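Local coordinates for ankyrin repeat family protein (PDB 3HRA) that is of unknown function but, as an ankyrin repeat protein, probably serves as a scaffold for binding other proteins, at residues Gly107-Pro112 with Lys123-Asp128; Ile145-Leu150 with Asp159-Leu164. All blocks are in the same frame, centred on the assembly; numbering follows the deposited sequence.

Contact 1: residues Gly107-Pro112 with Lys123-Asp128; sequences GNALIP and KLLLED
The backbones of L110 and L125 approach to 6.7 Å between their CA atoms, where the start of helix 110-115 faces the last turns of helix 119-128. Both segments lie in the ankyrin repeat stack, and the two helices pack on each other in the ankyrin manner; no hydrogen bond crosses between the segments, and apolar packing joins them. L125 and L110 carry the contact about equally. L125 CD1 rests against the backbone of A109 and L110, 3.7 Å from L110 CA and 3.9 Å from A109 C, with the CB atoms of both residues just beyond. The two leucine side chains slide past each other in opposite directions; with CG of L110 anti to the backbone N (chi1 -178°), L110 CD1 lies alongside L125, 4.1 Å from L125 CD1. The other methyl, L110 CD2, reaches L126 CD2 at 4.0 Å, these two leucines meeting at about a right angle. Y76 of helix 75-81 packs on A109 and L125, which puts the contact inside the stack. The helix start facing L125 is capped by N108: I111 N donates to N108 OD1 over 2.9 Å, nearly straight at 174°, with the donor tilted 25° from the carbonyl plane.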
ATOM      1  N   GLY A 107       4.566  -4.438   8.228  1.00  9.23           N
ATOM      2  CA  GLY A 107       4.128  -3.085   7.955  1.00  5.27           C
ATOM      3  C   GLY A 107       2.689  -3.010   7.448  1.00  6.47           C
ATOM      4  O   GLY A 107       2.021  -4.029   7.227  1.00  7.12           O
ATOM      5  N   ASN A 108       2.214  -1.783   7.263  1.00  5.61           N
ATOM      6  CA  ASN A 108       0.880  -1.518   6.718  1.00  4.71           C
ATOM      7  C   ASN A 108       0.962  -1.024   5.267  1.00  6.16           C
ATOM      8  O   ASN A 108       1.958  -1.268   4.584  1.00  9.48           O
ATOM      9  CB  ASN A 108       0.176  -0.476   7.594  1.00  6.12           C
ATOM     10  CG  ASN A 108       0.965   0.815   7.722  1.00  7.41           C
ATOM     11  OD1 ASN A 108       2.015   0.993   7.088  1.00  7.20           O
ATOM     12  ND2 ASN A 108       0.472   1.724   8.562  1.00 10.06           N
ATOM     13  N   ALA A 109      -0.070  -0.333   4.785  1.00  5.00           N
ATOM     14  CA  ALA A 109       0.007   0.235   3.437  1.00  8.02           C
ATOM     15  C   ALA A 109       0.810   1.537   3.353  1.00 12.42           C
ATOM     16  O   ALA A 109       1.416   1.830   2.318  1.00  9.87           O
ATOM     17  CB  ALA A 109      -1.395   0.416   2.830  1.00  8.02           C
ATOM     18  N   LEU A 110       0.833   2.296   4.447  1.00  7.14           N
ATOM     19  CA  LEU A 110       1.408   3.648   4.470  1.00  6.04           C
ATOM     20  C   LEU A 110       2.946   3.674   4.555  1.00  5.71           C
ATOM     21  O   LEU A 110       3.598   4.472   3.897  1.00  6.49           O
ATOM     22  CB  LEU A 110       0.791   4.429   5.638  1.00  6.14           C
ATOM     23  CG  LEU A 110       1.181   5.891   5.873  1.00  9.66           C
ATOM     24  CD1 LEU A 110       1.024   6.715   4.621  1.00 10.44           C
ATOM     25  CD2 LEU A 110       0.340   6.489   7.007  1.00 13.93           C
ATOM     26  N   ILE A 111       3.524   2.799   5.372  1.00  8.31           N
ATOM     27  CA  ILE A 111       4.978   2.744   5.491  1.00  7.87           C
ATOM     28  C   ILE A 111       5.689   2.561   4.141  1.00  6.84           C
ATOM     29  O   ILE A 111       6.543   3.365   3.792  1.00 10.04           O
ATOM     30  CB  ILE A 111       5.438   1.701   6.527  1.00  6.23           C
ATOM     31  CG1 ILE A 111       4.985   2.138   7.933  1.00  5.83           C
ATOM     32  CG2 ILE A 111       6.950   1.561   6.480  1.00  9.43           C
ATOM     33  CD1 ILE A 111       5.237   1.088   9.043  1.00  7.42           C
ATOM     34  N   PRO A 112       5.331   1.509   3.374  1.00  6.32           N
ATOM     35  CA  PRO A 112       5.982   1.310   2.070  1.00  5.59           C
ATOM     36  C   PRO A 112       5.592   2.382   1.050  1.00  7.70           C
ATOM     37  O   PRO A 112       6.406   2.727   0.203  1.00  8.05           O
ATOM     38  CB  PRO A 112       5.484  -0.068   1.605  1.00  9.83           C
ATOM     39  CG  PRO A 112       4.445  -0.503   2.572  1.00  7.01           C
ATOM     40  CD  PRO A 112       4.356   0.453   3.710  1.00  6.00           C
ATOM     41  N   LYS A 123      -0.980  10.687   0.698  1.00 10.92           N
ATOM     42  CA  LYS A 123      -2.032  11.686   0.901  1.00 10.58           C
ATOM     43  C   LYS A 123      -3.364  11.008   1.043  1.00 11.03           C
ATOM     44  O   LYS A 123      -4.138  11.320   1.949  1.00 17.16           O
ATOM     45  CB  LYS A 123      -2.095  12.652  -0.278  1.00 16.20           C
ATOM     46  CG  LYS A 123      -0.916  13.580  -0.395  1.00 22.83           C
ATOM     47  CD  LYS A 123      -0.977  14.380  -1.701  1.00 23.25           C
ATOM     48  CE  LYS A 123       0.295  15.223  -1.889  1.00 26.97           C
ATOM     49  NZ  LYS A 123       0.616  15.497  -3.330  1.00 34.39           N
ATOM     50  N   LEU A 124      -3.625  10.069   0.137  1.00 12.68           N
ATOM     51  CA  LEU A 124      -4.859   9.304   0.144  1.00 11.53           C
ATOM     52  C   LEU A 124      -5.061   8.581   1.480  1.00 11.64           C
ATOM     53  O   LEU A 124      -6.140   8.652   2.087  1.00 16.86           O
ATOM     54  CB  LEU A 124      -4.802   8.283  -0.989  1.00 16.35           C
ATOM     55  CG  LEU A 124      -5.925   8.206  -2.009  1.00 18.87           C
ATOM     56  CD1 LEU A 124      -6.353   9.582  -2.454  1.00 24.78           C
ATOM     57  CD2 LEU A 124      -5.438   7.363  -3.193  1.00 17.52           C
ATOM     58  N   LEU A 125      -4.022   7.888   1.944  1.00  8.20           N
ATOM     59  CA  LEU A 125      -4.126   7.128   3.180  1.00  9.51           C
ATOM     60  C   LEU A 125      -4.278   8.051   4.395  1.00  8.54           C
ATOM     61  O   LEU A 125      -5.037   7.742   5.322  1.00 16.55           O
ATOM     62  CB  LEU A 125      -2.932   6.190   3.343  1.00 10.29           C
ATOM     63  CG  LEU A 125      -2.850   5.076   2.287  1.00  7.07           C
ATOM     64  CD1 LEU A 125      -1.438   4.512   2.242  1.00  9.73           C
ATOM     65  CD2 LEU A 125      -3.872   3.964   2.552  1.00  9.47           C
ATOM     66  N   LEU A 126      -3.563   9.174   4.389  1.00 12.38           N
ATOM     67  CA  LEU A 126      -3.710  10.144   5.472  1.00 12.18           C
ATOM     68  C   LEU A 126      -5.136  10.747   5.511  1.00 16.27           C
ATOM     69  O   LEU A 126      -5.739  10.849   6.584  1.00 17.82           O
ATOM     70  CB  LEU A 126      -2.638  11.233   5.387  1.00 14.14           C
ATOM     71  CG  LEU A 126      -1.193  10.768   5.632  1.00 10.67           C
ATOM     72  CD1 LEU A 126      -0.205  11.900   5.414  1.00 12.41           C
ATOM     73  CD2 LEU A 126      -1.035  10.195   7.030  1.00 14.19           C
ATOM     74  N   GLU A 127      -5.675  11.114   4.347  1.00 19.49           N
ATOM     75  CA  GLU A 127      -7.004  11.733   4.261  1.00 14.46           C
ATOM     76  C   GLU A 127      -8.134  10.785   4.645  1.00 16.93           C
ATOM     77  O   GLU A 127      -9.000  11.145   5.443  1.00 26.38           O
ATOM     78  CB  GLU A 127      -7.267  12.307   2.854  1.00 16.45           C
ATOM     79  CG  GLU A 127      -6.316  13.423   2.441  1.00 24.95           C
ATOM     80  CD  GLU A 127      -6.603  13.969   1.044  1.00 26.94           C
ATOM     81  OE1 GLU A 127      -7.545  13.471   0.374  1.00 38.45           O
ATOM     82  OE2 GLU A 127      -5.880  14.898   0.619  1.00 35.92           O
ATOM     83  N   ASP A 128      -8.144   9.577   4.075  1.00 21.32           N
ATOM     84  CA  ASP A 128      -9.292   8.674   4.240  1.00 21.54           C
ATOM     85  C   ASP A 128      -8.924   7.194   4.403  1.00 19.22           C
ATOM     86  O   ASP A 128      -9.646   6.311   3.919  1.00 26.32           O
ATOM     87  CB  ASP A 128     -10.288   8.830   3.074  1.00 27.43           C
ATOM     88  CG  ASP A 128     -11.125  10.115   3.167  1.00 26.47           C
ATOM     89  OD1 ASP A 128     -11.563  10.487   4.282  1.00 41.99           O
ATOM     90  OD2 ASP A 128     -11.343  10.751   2.112  1.00 37.65           O
TER

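Contact 2: residues Ile145-Leu150 with Asp159-Leu164; sequences IEAVGL and DIVKLL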
ATOM      1  N   ILE A 145      10.496   7.449   9.441  1.00  6.23           N
ATOM      2  CA  ILE A 145      11.845   6.909   9.516  1.00  6.28           C
ATOM      3  C   ILE A 145      12.279   6.320   8.182  1.00 10.46           C
ATOM      4  O   ILE A 145      13.405   6.561   7.738  1.00  8.39           O
ATOM      5  CB  ILE A 145      11.997   5.865  10.655  1.00  5.46           C
ATOM      6  CG1 ILE A 145      11.969   6.580  12.011  1.00  8.63           C
ATOM      7  CG2 ILE A 145      13.302   5.123  10.503  1.00  7.02           C
ATOM      8  CD1 ILE A 145      11.785   5.657  13.200  1.00 10.86           C
ATOM      9  N   GLU A 146      11.398   5.560   7.534  1.00  7.68           N
ATOM     10  CA  GLU A 146      11.754   4.977   6.245  1.00  7.08           C
ATOM     11  C   GLU A 146      11.964   6.073   5.198  1.00  6.42           C
ATOM     12  O   GLU A 146      12.924   6.013   4.422  1.00 11.45           O
ATOM     13  CB  GLU A 146      10.719   3.941   5.766  1.00  5.67           C
ATOM     14  CG  GLU A 146      10.653   2.686   6.641  1.00  5.57           C
ATOM     15  CD  GLU A 146      10.296   1.419   5.842  1.00 10.82           C
ATOM     16  OE1 GLU A 146      10.019   1.509   4.620  1.00 15.30           O
ATOM     17  OE2 GLU A 146      10.302   0.322   6.427  1.00 12.45           O
ATOM     18  N   ALA A 147      11.060   7.054   5.159  1.00  5.46           N
ATOM     19  CA  ALA A 147      11.180   8.153   4.202  1.00  7.15           C
ATOM     20  C   ALA A 147      12.496   8.929   4.352  1.00 11.70           C
ATOM     21  O   ALA A 147      13.036   9.432   3.369  1.00 11.90           O
ATOM     22  CB  ALA A 147       9.988   9.101   4.301  1.00  7.35           C
ATOM     23  N   VAL A 148      12.999   9.029   5.581  1.00  5.85           N
ATOM     24  CA  VAL A 148      14.249   9.737   5.860  1.00  5.17           C
ATOM     25  C   VAL A 148      15.479   8.838   5.726  1.00 10.47           C
ATOM     26  O   VAL A 148      16.411   9.158   4.991  1.00 13.08           O
ATOM     27  CB  VAL A 148      14.253  10.342   7.275  1.00  6.13           C
ATOM     28  CG1 VAL A 148      15.646  10.921   7.600  1.00  8.56           C
ATOM     29  CG2 VAL A 148      13.196  11.440   7.378  1.00  5.74           C
ATOM     30  N   GLY A 149      15.460   7.700   6.418  1.00  8.60           N
ATOM     31  CA  GLY A 149      16.661   6.900   6.604  1.00  8.90           C
ATOM     32  C   GLY A 149      16.976   5.906   5.509  1.00 12.62           C
ATOM     33  O   GLY A 149      18.138   5.546   5.294  1.00 14.62           O
ATOM     34  N   LEU A 150      15.950   5.447   4.812  1.00  9.48           N
ATOM     35  CA  LEU A 150      16.152   4.399   3.830  1.00 10.72           C
ATOM     36  C   LEU A 150      16.356   4.967   2.437  1.00 10.47           C
ATOM     37  O   LEU A 150      16.741   4.245   1.532  1.00 14.23           O
ATOM     38  CB  LEU A 150      14.987   3.416   3.839  1.00 10.27           C
ATOM     39  CG  LEU A 150      15.082   2.284   4.875  1.00 15.62           C
ATOM     40  CD1 LEU A 150      15.436   2.791   6.257  1.00 23.37           C
ATOM     41  CD2 LEU A 150      13.786   1.487   4.914  1.00 10.25           C
ATOM     42  N   ASP A 159       9.457  16.369   0.502  1.00  8.81           N
ATOM     43  CA  ASP A 159       8.015  16.621   0.434  1.00  9.85           C
ATOM     44  C   ASP A 159       7.200  15.590   1.244  1.00  8.78           C
ATOM     45  O   ASP A 159       6.195  15.935   1.873  1.00 10.70           O
ATOM     46  CB  ASP A 159       7.536  16.640  -1.026  1.00  7.26           C
ATOM     47  CG  ASP A 159       7.948  17.925  -1.782  1.00 21.10           C
ATOM     48  OD1 ASP A 159       8.382  18.914  -1.151  1.00 22.32           O
ATOM     49  OD2 ASP A 159       7.821  17.939  -3.025  1.00 25.23           O
ATOM     50  N   ILE A 160       7.630  14.334   1.216  1.00  4.07           N
ATOM     51  CA  ILE A 160       6.939  13.286   1.969  1.00  7.98           C
ATOM     52  C   ILE A 160       7.119  13.517   3.465  1.00  7.91           C
ATOM     53  O   ILE A 160       6.158  13.408   4.232  1.00  6.60           O
ATOM     54  CB  ILE A 160       7.386  11.875   1.547  1.00  8.30           C
ATOM     55  CG1 ILE A 160       6.824  11.537   0.161  1.00 12.31           C
ATOM     56  CG2 ILE A 160       6.933  10.822   2.569  1.00  5.58           C
ATOM     57  CD1 ILE A 160       7.506  10.368  -0.530  1.00 10.48           C
ATOM     58  N   VAL A 161       8.327  13.891   3.874  1.00  4.91           N
ATOM     59  CA  VAL A 161       8.562  14.250   5.276  1.00  7.22           C
ATOM     60  C   VAL A 161       7.652  15.410   5.742  1.00  6.19           C
ATOM     61  O   VAL A 161       7.054  15.349   6.813  1.00  7.63           O
ATOM     62  CB  VAL A 161      10.054  14.573   5.535  1.00  6.99           C
ATOM     63  CG1 VAL A 161      10.243  15.194   6.924  1.00  6.83           C
ATOM     64  CG2 VAL A 161      10.878  13.313   5.384  1.00  9.46           C
ATOM     65  N   LYS A 162       7.554  16.461   4.935  1.00  8.15           N
ATOM     66  CA  LYS A 162       6.709  17.604   5.274  1.00  8.40           C
ATOM     67  C   LYS A 162       5.236  17.210   5.413  1.00  7.50           C
ATOM     68  O   LYS A 162       4.573  17.614   6.372  1.00  8.83           O
ATOM     69  CB  LYS A 162       6.845  18.707   4.221  1.00 10.24           C
ATOM     70  CG  LYS A 162       6.047  19.940   4.558  1.00 12.82           C
ATOM     71  CD  LYS A 162       6.700  20.728   5.696  1.00 15.46           C
ATOM     72  CE  LYS A 162       6.036  22.093   5.838  1.00 17.76           C
ATOM     73  NZ  LYS A 162       6.622  22.880   6.959  1.00 16.98           N
ATOM     74  N   LEU A 163       4.741  16.447   4.443  1.00  6.11           N
ATOM     75  CA  LEU A 163       3.379  15.905   4.446  1.00  8.97           C
ATOM     76  C   LEU A 163       3.098  15.136   5.745  1.00  7.84           C
ATOM     77  O   LEU A 163       2.068  15.348   6.383  1.00 11.59           O
ATOM     78  CB  LEU A 163       3.196  14.963   3.256  1.00  9.78           C
ATOM     79  CG  LEU A 163       1.855  14.839   2.522  1.00 18.87           C
ATOM     80  CD1 LEU A 163       1.713  13.450   1.901  1.00 20.26           C
ATOM     81  CD2 LEU A 163       0.649  15.184   3.390  1.00 16.21           C
ATOM     82  N   LEU A 164       4.017  14.252   6.137  1.00  5.81           N
ATOM     83  CA  LEU A 164       3.851  13.462   7.368  1.00  9.16           C
ATOM     84  C   LEU A 164       3.827  14.345   8.615  1.00  9.71           C
ATOM     85  O   LEU A 164       2.991  14.157   9.503  1.00  7.65           O
ATOM     86  CB  LEU A 164       4.951  12.372   7.501  1.00  4.06           C
ATOM     87  CG  LEU A 164       4.857  11.223   6.485  1.00  5.45           C
ATOM     88  CD1 LEU A 164       6.130  10.379   6.446  1.00  6.22           C
ATOM     89  CD2 LEU A 164       3.634  10.364   6.798  1.00  7.47           C
TER
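Helices 145-149 and 159-164 run nearly antiparallel, 152° between their N-to-C directions, with axes 9.6 Å apart at closest approach and A147 and V161 facing each other at 6.7 Å between CA atoms. At that point A147 offers just a methyl. Its CB lies 3.9 Å from I160 CG2 and, more loosely, 4.4 Å from V161 CG2, facing the branched side chains of two consecutive residues on the opposite helix. I160 turns CG2 to A147 while its longer arm, through CG1, takes the position anti to the carbonyl carbon (chi1 -72°). That residue also packs on A114 and I119 of the preceding helix pair. The two segments belong to a predicted ankyrin repeat, in which two antiparallel helices pack on each other and stack against the pairs before and after. V148, next along from A147, projects to the flank of the interface and still touches: its CG2 meets V161 CG2 at 3.6 Å, methyl against methyl, the closest approach between the two segments. In both valines CG2 stands beside the backbone N, with CG1 anti to it (chi1 173° in V148), and the two side chains cross at a slant. All four of the touching residues are buried, and no hydrogen bond links the segments. V148 also touches Y184 and A185 of helix 181-188.

In the fold
Contact 1 closes before contact 2 opens, so the two follow in series along the chain, their centres about 13 Å apart. Each joins the two helices of one pair: 110-115 with 119-128, then 143-149 with 155-166. The pairs are stacked side by side and touch directly. On the first-helix side I111 CG2 packs on E146 CD at 3.4 Å; on the second-helix side K123 CG meets L163 CD1 at 3.5 Å, and L126 CD1 meets L163 CD2 at 4.0 Å. Contact 1 lies near the middle of the chain, about 7 Å from its centre, and contact 2 about 16 Å from it, consistent with the elongated ankyrin stack.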